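Local coordinates for chromosome partition protein Smc (Pyrococcus yayanosii, PDB 5XEI) that probably takes part in chromosome condensation and partitioning, as an SMC homodimer that binds DNA and binds and hydrolyses ATP, at residues M1-K6 and F24-T29; G139-L144 and K441-Y446; V229-G234 and L296-L301. All blocks are in the same frame, centred on the assembly; numbering follows the deposited sequence.

Contact 1. Residues M1-K6 and F24-T29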
loop_
_atom_site.group_PDB
_atom_site.type_symbol
_atom_site.label_atom_id
_atom_site.label_comp_id
_atom_site.label_asym_id
_atom_site.label_seq_id
_atom_site.Cartn_x
_atom_site.Cartn_y
_atom_site.Cartn_z
ATOM N N MET A 1 3.009 -19.547 19.058
ATOM C CA MET A 1 3.742 -19.983 17.858
ATOM C C MET A 1 3.716 -21.511 17.666
ATOM O O MET A 1 3.741 -22.261 18.657
ATOM C CB MET A 1 5.200 -19.476 17.899
ATOM C CG MET A 1 5.305 -17.954 17.844
ATOM S SD MET A 1 4.037 -17.165 16.783
ATOM C CE MET A 1 4.415 -17.789 15.138
ATOM N N PRO A 2 3.659 -21.978 16.381
ATOM C CA PRO A 2 3.753 -23.421 16.115
ATOM C C PRO A 2 5.095 -23.993 16.552
ATOM O O PRO A 2 5.907 -23.278 17.149
ATOM C CB PRO A 2 3.570 -23.513 14.593
ATOM C CG PRO A 2 2.875 -22.266 14.219
ATOM C CD PRO A 2 3.398 -21.217 15.149
ATOM N N TYR A 3 5.343 -25.269 16.263
ATOM C CA TYR A 3 6.646 -25.849 16.557
ATOM C C TYR A 3 6.758 -27.205 15.865
ATOM O O TYR A 3 5.752 -27.891 15.648
ATOM C CB TYR A 3 6.875 -25.979 18.069
ATOM C CG TYR A 3 5.976 -26.987 18.743
ATOM C CD1 TYR A 3 6.363 -28.320 18.849
ATOM C CD2 TYR A 3 4.744 -26.611 19.272
ATOM C CE1 TYR A 3 5.562 -29.256 19.458
ATOM C CE2 TYR A 3 3.927 -27.545 19.887
ATOM C CZ TYR A 3 4.347 -28.870 19.976
ATOM O OH TYR A 3 3.561 -29.828 20.576
ATOM N N ILE A 4 7.990 -27.583 15.532
ATOM C CA ILE A 4 8.238 -28.763 14.715
ATOM C C ILE A 4 8.019 -30.008 15.559
ATOM O O ILE A 4 8.765 -30.266 16.509
ATOM C CB ILE A 4 9.659 -28.738 14.149
ATOM C CG1 ILE A 4 9.877 -27.438 13.375
ATOM C CG2 ILE A 4 9.880 -29.977 13.302
ATOM C CD1 ILE A 4 11.333 -27.115 13.112
ATOM N N GLU A 5 7.006 -30.795 15.206
ATOM C CA GLU A 5 6.797 -32.065 15.898
ATOM C C GLU A 5 7.769 -33.125 15.414
ATOM O O GLU A 5 8.244 -33.937 16.212
ATOM C CB GLU A 5 5.359 -32.546 15.718
ATOM C CG GLU A 5 4.356 -31.395 15.757
ATOM C CD GLU A 5 2.900 -31.831 15.607
ATOM O OE1 GLU A 5 2.200 -31.988 16.640
ATOM O OE2 GLU A 5 2.456 -32.001 14.445
ATOM N N LYS A 6 8.097 -33.133 14.123
ATOM C CA LYS A 6 9.056 -34.112 13.623
ATOM C C LYS A 6 9.489 -33.750 12.208
ATOM O O LYS A 6 8.927 -32.862 11.557
ATOM C CB LYS A 6 8.474 -35.521 13.628
ATOM C CG LYS A 6 7.411 -35.715 12.574
ATOM C CD LYS A 6 6.784 -37.075 12.703
ATOM C CE LYS A 6 5.578 -37.201 11.778
ATOM N NZ LYS A 6 4.948 -38.554 11.811
ATOM N N PHE A 24 11.150 -34.392 17.663
ATOM C CA PHE A 24 11.740 -33.222 18.292
ATOM C C PHE A 24 11.031 -32.904 19.598
ATOM O O PHE A 24 9.796 -32.846 19.644
ATOM C CB PHE A 24 11.673 -32.022 17.350
ATOM C CG PHE A 24 12.670 -32.086 16.247
ATOM C CD1 PHE A 24 14.010 -32.313 16.531
ATOM C CD2 PHE A 24 12.279 -31.948 14.932
ATOM C CE1 PHE A 24 14.943 -32.380 15.527
ATOM C CE2 PHE A 24 13.205 -32.021 13.921
ATOM C CZ PHE A 24 14.542 -32.241 14.219
ATOM N N SER A 25 11.817 -32.707 20.651
ATOM C CA SER A 25 11.306 -32.127 21.880
ATOM C C SER A 25 10.699 -30.755 21.593
ATOM O O SER A 25 11.165 -30.014 20.713
ATOM C CB SER A 25 12.441 -32.022 22.912
ATOM O OG SER A 25 12.102 -31.220 24.031
ATOM N N LYS A 26 9.625 -30.428 22.330
ATOM C CA LYS A 26 9.068 -29.081 22.268
ATOM C C LYS A 26 10.064 -28.041 22.761
ATOM O O LYS A 26 10.009 -26.885 22.331
ATOM C CB LYS A 26 7.780 -29.002 23.077
ATOM C CG LYS A 26 6.953 -27.726 22.851
ATOM C CD LYS A 26 5.854 -27.608 23.922
ATOM C CE LYS A 26 4.655 -26.795 23.477
ATOM N NZ LYS A 26 3.454 -27.152 24.310
ATOM N N GLY A 27 10.990 -28.422 23.630
ATOM C CA GLY A 27 12.006 -27.480 24.030
ATOM C C GLY A 27 13.350 -27.693 23.366
ATOM O O GLY A 27 13.539 -27.402 22.183
ATOM N N PHE A 28 14.290 -28.209 24.131
ATOM C CA PHE A 28 15.683 -28.288 23.737
ATOM C C PHE A 28 15.935 -29.714 23.251
ATOM O O PHE A 28 15.928 -30.648 24.052
ATOM C CB PHE A 28 16.529 -27.908 24.951
ATOM C CG PHE A 28 17.994 -27.780 24.689
ATOM C CD1 PHE A 28 18.539 -28.037 23.447
ATOM C CD2 PHE A 28 18.841 -27.391 25.716
ATOM C CE1 PHE A 28 19.905 -27.922 23.240
ATOM C CE2 PHE A 28 20.202 -27.269 25.507
ATOM C CZ PHE A 28 20.732 -27.535 24.261
ATOM N N THR A 29 16.114 -29.891 21.941
ATOM C CA THR A 29 16.636 -31.135 21.384
ATOM C C THR A 29 18.060 -30.895 20.907
ATOM O O THR A 29 18.367 -29.828 20.365
ATOM C CB THR A 29 15.790 -31.649 20.211
ATOM O OG1 THR A 29 14.445 -31.858 20.639
ATOM C CG2 THR A 29 16.341 -32.964 19.655
#
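Tyr3 and Lys26, Ile4 and Phe24, and the backbones of Glu5 and Phe24 join the two sheets of the ABC-type ATPase head. Strand 3-10 belongs to the antiparallel sheet, while residues 24-27 lead from strand 20-23 of that sheet into strand 28-32 of the mixed one. Glu5 and Lys6 form a classic beta bulge opposite Tyr85. Across the segments one backbone bond is made, from Phe24 N to Glu5 O, 3.3 Å long and 155° at the hydrogen. Gln475 supplements it, its side-chain amide bonding to Ile4 N and Ser25 O. Within the turn, Ser25 OG accepts from Gly27 N at 3.0 Å, an ST turn, and Ser25 N gives its hydrogen to Thr29 OG1 at 2.8 Å.

The apolar contact is made by Ile4 and Phe24, which lie side by side and point the same way. With CG1 of Ile4 beside the backbone N (chi1 -56°), the Ile4 CG2 branch falls anti to that N and reaches Phe24 CD2 at 3.5 Å; the phenyl ring also meets Ile477 of strand 475-480. A branched aliphatic and a flat aromatic suit this buried place between the sheets.

Toward the surface, a CH-pi contact takes over. The long lysine keeps its charged amine at the far end while its methylenes lie across the tyrosine ring: Lys26 CE is 3.7 Å from Tyr3 CE2, and Lys26 CG stands over one face, 3.9 Å from the Tyr3 ring centroid and only 8° off the ring normal.

Contact 2. Residues G139-L144 and K441-Y446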
loop_
_atom_site.group_PDB
_atom_site.type_symbol
_atom_site.label_atom_id
_atom_site.label_comp_id
_atom_site.label_asym_id
_atom_site.label_seq_id
_atom_site.Cartn_x
_atom_site.Cartn_y
_atom_site.Cartn_z
ATOM N N GLY A 139 15.384 -15.605 8.018
ATOM C CA GLY A 139 16.167 -16.723 8.486
ATOM C C GLY A 139 17.043 -16.437 9.684
ATOM O O GLY A 139 18.005 -17.179 9.910
ATOM N N TYR A 140 16.740 -15.391 10.471
ATOM C CA TYR A 140 17.567 -15.101 11.649
ATOM C C TYR A 140 17.587 -16.272 12.622
ATOM O O TYR A 140 18.610 -16.515 13.266
ATOM C CB TYR A 140 17.096 -13.822 12.368
ATOM C CG TYR A 140 16.129 -14.012 13.554
ATOM C CD1 TYR A 140 14.755 -14.028 13.367
ATOM C CD2 TYR A 140 16.600 -14.143 14.859
ATOM C CE1 TYR A 140 13.885 -14.200 14.434
ATOM C CE2 TYR A 140 15.731 -14.313 15.933
ATOM C CZ TYR A 140 14.382 -14.343 15.712
ATOM O OH TYR A 140 13.516 -14.516 16.766
ATOM N N ASN A 141 16.479 -17.011 12.737
ATOM C CA ASN A 141 16.372 -18.141 13.653
ATOM C C ASN A 141 16.970 -19.435 13.096
ATOM O O ASN A 141 17.021 -20.434 13.829
ATOM C CB ASN A 141 14.900 -18.382 14.021
ATOM C CG ASN A 141 14.041 -18.619 12.795
ATOM O OD1 ASN A 141 14.312 -18.044 11.751
ATOM N ND2 ASN A 141 13.044 -19.491 12.899
ATOM N N LEU A 142 17.404 -19.446 11.826
ATOM C CA LEU A 142 18.166 -20.562 11.243
ATOM C C LEU A 142 19.634 -20.162 11.157
ATOM O O LEU A 142 20.032 -19.413 10.257
ATOM C CB LEU A 142 17.652 -20.942 9.859
ATOM C CG LEU A 142 16.148 -21.012 9.648
ATOM C CD1 LEU A 142 15.830 -21.192 8.180
ATOM C CD2 LEU A 142 15.584 -22.146 10.451
ATOM N N VAL A 143 20.440 -20.695 12.078
ATOM C CA VAL A 143 21.869 -20.415 12.133
ATOM C C VAL A 143 22.657 -21.640 11.686
ATOM O O VAL A 143 23.011 -22.501 12.500
ATOM C CB VAL A 143 22.296 -19.981 13.541
ATOM C CG1 VAL A 143 23.598 -19.241 13.473
ATOM C CG2 VAL A 143 21.249 -19.124 14.144
ATOM N N LEU A 144 22.944 -21.705 10.392
ATOM C CA LEU A 144 23.721 -22.759 9.761
ATOM C C LEU A 144 25.189 -22.344 9.657
ATOM O O LEU A 144 25.568 -21.223 9.987
ATOM C CB LEU A 144 23.148 -23.064 8.377
ATOM C CG LEU A 144 21.953 -24.006 8.327
ATOM C CD1 LEU A 144 22.317 -25.343 8.955
ATOM C CD2 LEU A 144 20.767 -23.415 9.031
ATOM N N LYS A 441 10.096 -11.174 20.724
ATOM C CA LYS A 441 9.138 -11.873 19.871
ATOM C C LYS A 441 9.711 -13.239 19.510
ATOM O O LYS A 441 10.401 -13.393 18.495
ATOM C CB LYS A 441 8.809 -11.055 18.621
ATOM C CG LYS A 441 7.447 -11.385 18.020
ATOM C CD LYS A 441 6.772 -10.174 17.314
ATOM C CE LYS A 441 5.948 -9.298 18.287
ATOM N NZ LYS A 441 5.313 -8.068 17.667
ATOM N N PRO A 442 9.408 -14.256 20.316
ATOM C CA PRO A 442 9.925 -15.608 20.034
ATOM C C PRO A 442 9.509 -16.095 18.654
ATOM O O PRO A 442 8.332 -16.069 18.300
ATOM C CB PRO A 442 9.283 -16.469 21.133
ATOM C CG PRO A 442 8.578 -15.529 22.068
ATOM C CD PRO A 442 8.352 -14.252 21.341
ATOM N N ALA A 443 10.486 -16.550 17.868
ATOM C CA ALA A 443 10.167 -17.322 16.678
ATOM C C ALA A 443 9.726 -18.736 17.079
ATOM O O ALA A 443 10.050 -19.205 18.177
ATOM C CB ALA A 443 11.374 -17.384 15.749
ATOM N N PRO A 444 8.980 -19.437 16.202
ATOM C CA PRO A 444 8.486 -20.784 16.572
ATOM C C PRO A 444 9.587 -21.770 16.937
ATOM O O PRO A 444 9.396 -22.606 17.829
ATOM C CB PRO A 444 7.722 -21.229 15.319
ATOM C CG PRO A 444 7.314 -19.967 14.676
ATOM C CD PRO A 444 8.448 -19.011 14.895
ATOM N N PHE A 445 10.730 -21.708 16.266
ATOM C CA PHE A 445 11.863 -22.517 16.665
ATOM C C PHE A 445 13.130 -21.786 16.264
ATOM O O PHE A 445 13.101 -20.859 15.441
ATOM C CB PHE A 445 11.842 -23.899 16.006
ATOM C CG PHE A 445 12.128 -23.838 14.542
ATOM C CD1 PHE A 445 11.103 -23.600 13.642
ATOM C CD2 PHE A 445 13.431 -23.937 14.074
ATOM C CE1 PHE A 445 11.361 -23.504 12.302
ATOM C CE2 PHE A 445 13.697 -23.826 12.731
ATOM C CZ PHE A 445 12.664 -23.614 11.844
ATOM N N TYR A 446 14.250 -22.255 16.837
ATOM C CA TYR A 446 15.593 -21.828 16.486
ATOM C C TYR A 446 16.425 -23.056 16.119
ATOM O O TYR A 446 16.297 -24.113 16.742
ATOM C CB TYR A 446 16.243 -21.039 17.665
ATOM C CG TYR A 446 15.466 -19.797 17.978
ATOM C CD1 TYR A 446 14.315 -19.859 18.763
ATOM C CD2 TYR A 446 15.850 -18.558 17.452
ATOM C CE1 TYR A 446 13.570 -18.732 19.018
ATOM C CE2 TYR A 446 15.110 -17.406 17.707
ATOM C CZ TYR A 446 13.972 -17.504 18.487
ATOM O OH TYR A 446 13.214 -16.392 18.746
#
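Tyr446 OH is gripped by two groups: Tyr140 OH at 2.7 Å, where either hydroxyl may be the donor, and Ala443 N, which donates at 2.9 Å with 166° at the hydrogen. The latter ties the ring's far end back to its own segment, and the hydroxyl is what suits a tyrosine to this place, since it meets both groups. The two tyrosine rings cross obliquely, planes at 75°, with Tyr140 CE2 3.6 Å from Tyr446 CE2. Ala443 CB fits beside Tyr140 OH.

Strand 142-143 is the outermost strand on its side of the mixed sheet of the ATPase head, and runs parallel to 445-449; Asn141 and Val143 continue the pairing through backbone bonds to Leu447 and Asp449. A type I turn from Gly139 to Leu142 leads into it. At the start of this pairing Asn141 holds CG between its backbone N and carbonyl carbon (chi1 57°), from where Asn141 ND2 donates to Phe445 O at 2.9 Å, close to the plane of the asparagine amide. The same ND2 lies over one face of the Phe445 ring. Beyond it, Leu142 CD2 packs obliquely on that ring, 3.4 Å from Phe445 CE2.

Contact 3. Residues V229-G234 and L296-L301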
loop_
_atom_site.group_PDB
_atom_site.type_symbol
_atom_site.label_atom_id
_atom_site.label_comp_id
_atom_site.label_asym_id
_atom_site.label_seq_id
_atom_site.Cartn_x
_atom_site.Cartn_y
_atom_site.Cartn_z
ATOM N N VAL A 229 -47.242 52.547 -31.186
ATOM C CA VAL A 229 -48.640 52.777 -30.852
ATOM C C VAL A 229 -48.912 54.276 -30.732
ATOM O O VAL A 229 -49.971 54.763 -31.159
ATOM C CB VAL A 229 -49.018 52.006 -29.571
ATOM C CG1 VAL A 229 -50.464 52.221 -29.245
ATOM C CG2 VAL A 229 -48.761 50.516 -29.744
ATOM N N ALA A 230 -47.946 55.028 -30.190
ATOM C CA ALA A 230 -48.080 56.477 -30.051
ATOM C C ALA A 230 -48.235 57.150 -31.406
ATOM O O ALA A 230 -49.232 57.834 -31.659
ATOM C CB ALA A 230 -46.872 57.053 -29.314
ATOM N N LEU A 231 -47.245 56.976 -32.293
ATOM C CA LEU A 231 -47.336 57.554 -33.633
ATOM C C LEU A 231 -48.671 57.228 -34.277
ATOM O O LEU A 231 -49.177 57.996 -35.101
ATOM C CB LEU A 231 -46.195 57.048 -34.520
ATOM C CG LEU A 231 -46.424 57.050 -36.040
ATOM C CD1 LEU A 231 -46.442 58.462 -36.579
ATOM C CD2 LEU A 231 -45.396 56.243 -36.781
ATOM N N LEU A 232 -49.284 56.125 -33.873
ATOM C CA LEU A 232 -50.513 55.712 -34.520
ATOM C C LEU A 232 -51.737 56.413 -33.931
ATOM O O LEU A 232 -52.636 56.812 -34.681
ATOM C CB LEU A 232 -50.621 54.200 -34.443
ATOM C CG LEU A 232 -51.955 53.604 -34.803
ATOM C CD1 LEU A 232 -52.342 54.095 -36.159
ATOM C CD2 LEU A 232 -51.665 52.171 -34.917
ATOM N N LEU A 233 -51.796 56.597 -32.609
ATOM C CA LEU A 233 -52.887 57.379 -32.033
ATOM C C LEU A 233 -52.921 58.785 -32.624
ATOM O O LEU A 233 -53.982 59.281 -33.020
ATOM C CB LEU A 233 -52.750 57.423 -30.513
ATOM C CG LEU A 233 -53.065 56.094 -29.834
ATOM C CD1 LEU A 233 -52.736 56.102 -28.348
ATOM C CD2 LEU A 233 -54.517 55.781 -30.048
ATOM N N GLY A 234 -51.758 59.433 -32.712
ATOM C CA GLY A 234 -51.683 60.686 -33.443
ATOM C C GLY A 234 -52.050 60.536 -34.907
ATOM O O GLY A 234 -52.742 61.390 -35.467
ATOM N N LEU A 296 -47.312 63.951 -28.651
ATOM C CA LEU A 296 -47.648 63.780 -30.059
ATOM C C LEU A 296 -46.515 64.391 -30.874
ATOM O O LEU A 296 -45.349 64.308 -30.463
ATOM C CB LEU A 296 -48.999 64.421 -30.413
ATOM C CG LEU A 296 -50.300 63.791 -29.888
ATOM C CD1 LEU A 296 -51.183 64.821 -29.186
ATOM C CD2 LEU A 296 -51.074 63.126 -31.014
ATOM N N ASP A 297 -46.859 65.047 -31.989
ATOM C CA ASP A 297 -45.915 65.550 -32.987
ATOM C C ASP A 297 -45.387 64.374 -33.794
ATOM O O ASP A 297 -44.473 63.657 -33.371
ATOM C CB ASP A 297 -44.762 66.346 -32.365
ATOM C CG ASP A 297 -44.089 67.271 -33.364
ATOM O OD1 ASP A 297 -43.439 66.746 -34.296
ATOM O OD2 ASP A 297 -44.194 68.515 -33.215
ATOM N N LEU A 298 -45.970 64.177 -34.971
ATOM C CA LEU A 298 -45.807 62.903 -35.647
ATOM C C LEU A 298 -44.394 62.730 -36.176
ATOM O O LEU A 298 -43.793 61.662 -36.015
ATOM C CB LEU A 298 -46.838 62.765 -36.759
ATOM C CG LEU A 298 -48.180 62.214 -36.265
ATOM C CD1 LEU A 298 -48.698 62.860 -34.975
ATOM C CD2 LEU A 298 -49.197 62.307 -37.374
ATOM N N GLU A 299 -43.825 63.773 -36.776
ATOM C CA GLU A 299 -42.530 63.589 -37.420
ATOM C C GLU A 299 -41.377 63.443 -36.425
ATOM O O GLU A 299 -40.332 62.887 -36.782
ATOM C CB GLU A 299 -42.268 64.721 -38.410
ATOM C CG GLU A 299 -43.076 64.600 -39.709
ATOM C CD GLU A 299 -42.713 63.366 -40.561
ATOM O OE1 GLU A 299 -42.497 62.270 -40.006
ATOM O OE2 GLU A 299 -42.645 63.501 -41.801
ATOM N N VAL A 300 -41.530 63.903 -35.180
ATOM C CA VAL A 300 -40.496 63.565 -34.203
ATOM C C VAL A 300 -40.622 62.097 -33.795
ATOM O O VAL A 300 -39.616 61.421 -33.532
ATOM C CB VAL A 300 -40.543 64.510 -32.987
ATOM C CG1 VAL A 300 -40.583 65.950 -33.456
ATOM C CG2 VAL A 300 -41.704 64.178 -32.058
ATOM N N LEU A 301 -41.845 61.566 -33.778
ATOM C CA LEU A 301 -42.023 60.154 -33.477
ATOM C C LEU A 301 -41.470 59.273 -34.592
ATOM O O LEU A 301 -40.935 58.197 -34.322
ATOM C CB LEU A 301 -43.499 59.866 -33.236
ATOM C CG LEU A 301 -43.950 60.333 -31.860
ATOM C CD1 LEU A 301 -45.385 59.957 -31.635
ATOM C CD2 LEU A 301 -43.050 59.704 -30.801
#
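The backbones come closest at Leu231 and Leu298, with CA atoms 5.9 Å apart, and at Gly234 and Leu296, with CA atoms 6.1 Å apart, so numbering rises along one segment as it falls along the other. Residues 229-234 lie within the long helix 170-246, whereas 296-301 lead into helix 298-315, with Asp297 at the N-cap position. The two segments lie in separate predicted coiled-coil ranges, 169-254 and 259-363, in the long arm that extends from the head.

Small residues on the long helix let the leucines of the other segment approach its backbone. Gly234 is the clearest case: Leu296 CD2 comes to 3.5 Å from Gly234 CA, and Leu298 CD1 to 4.0 Å from the same Gly234 CA. The absence of a side chain at Gly234 is what allows these two methyls to lie so close. One turn earlier, Ala230 offers only a methyl, and Leu301 CD1 sits 4.0 Å from Ala230 CB. The same branch of Leu301 also lies against the backbone at Leu231, 3.6 Å from Leu231 N.

Leu231 and Leu298 cross at about a right angle. Leu231 turns its CG anti to the backbone N (chi1 155°), which carries Leu231 CD1 to 4.1 Å from Leu298 CG. Farther along helix 298-315, Arg302 and Ile305 also touch Leu231. Replacing Leu298 by an alanine would probably open a gap against Gly234 and leave Leu231 CD1 without its main partner in the facing segment.

Val229 and Leu233 turn instead to the short helix 285-289, so the long helix is flanked by two different pieces of the chain. Between the two segments the attraction is purely apolar, so their fit probably depends on the shapes of their methyl groups rather than on directional bonds.

Overall arrangement
Contacts 1 and 2 belong to the ATPase head, their centres 12 Å apart, and touch directly: Ile4 CD1 packs on Phe445 CD1 at 3.6 Å, and Pro444 sits against Met1 and Pro2. Both reach the mixed sheet, contact 2 at its border strand and contact 1 at strand 28-32. Of the predicted ATP-binding residues, Lys39 has its side chain about 10 Å from that of Phe24 in contact 1; contact 2 lies away from the site. Contact 3 is remote, its centre about 117 Å from that of contact 1 and 111 Å from that of contact 2. Contact 2 pairs segments from before and after the coiled-coil excursion, and contact 3 packs that excursion's helices together far from the head.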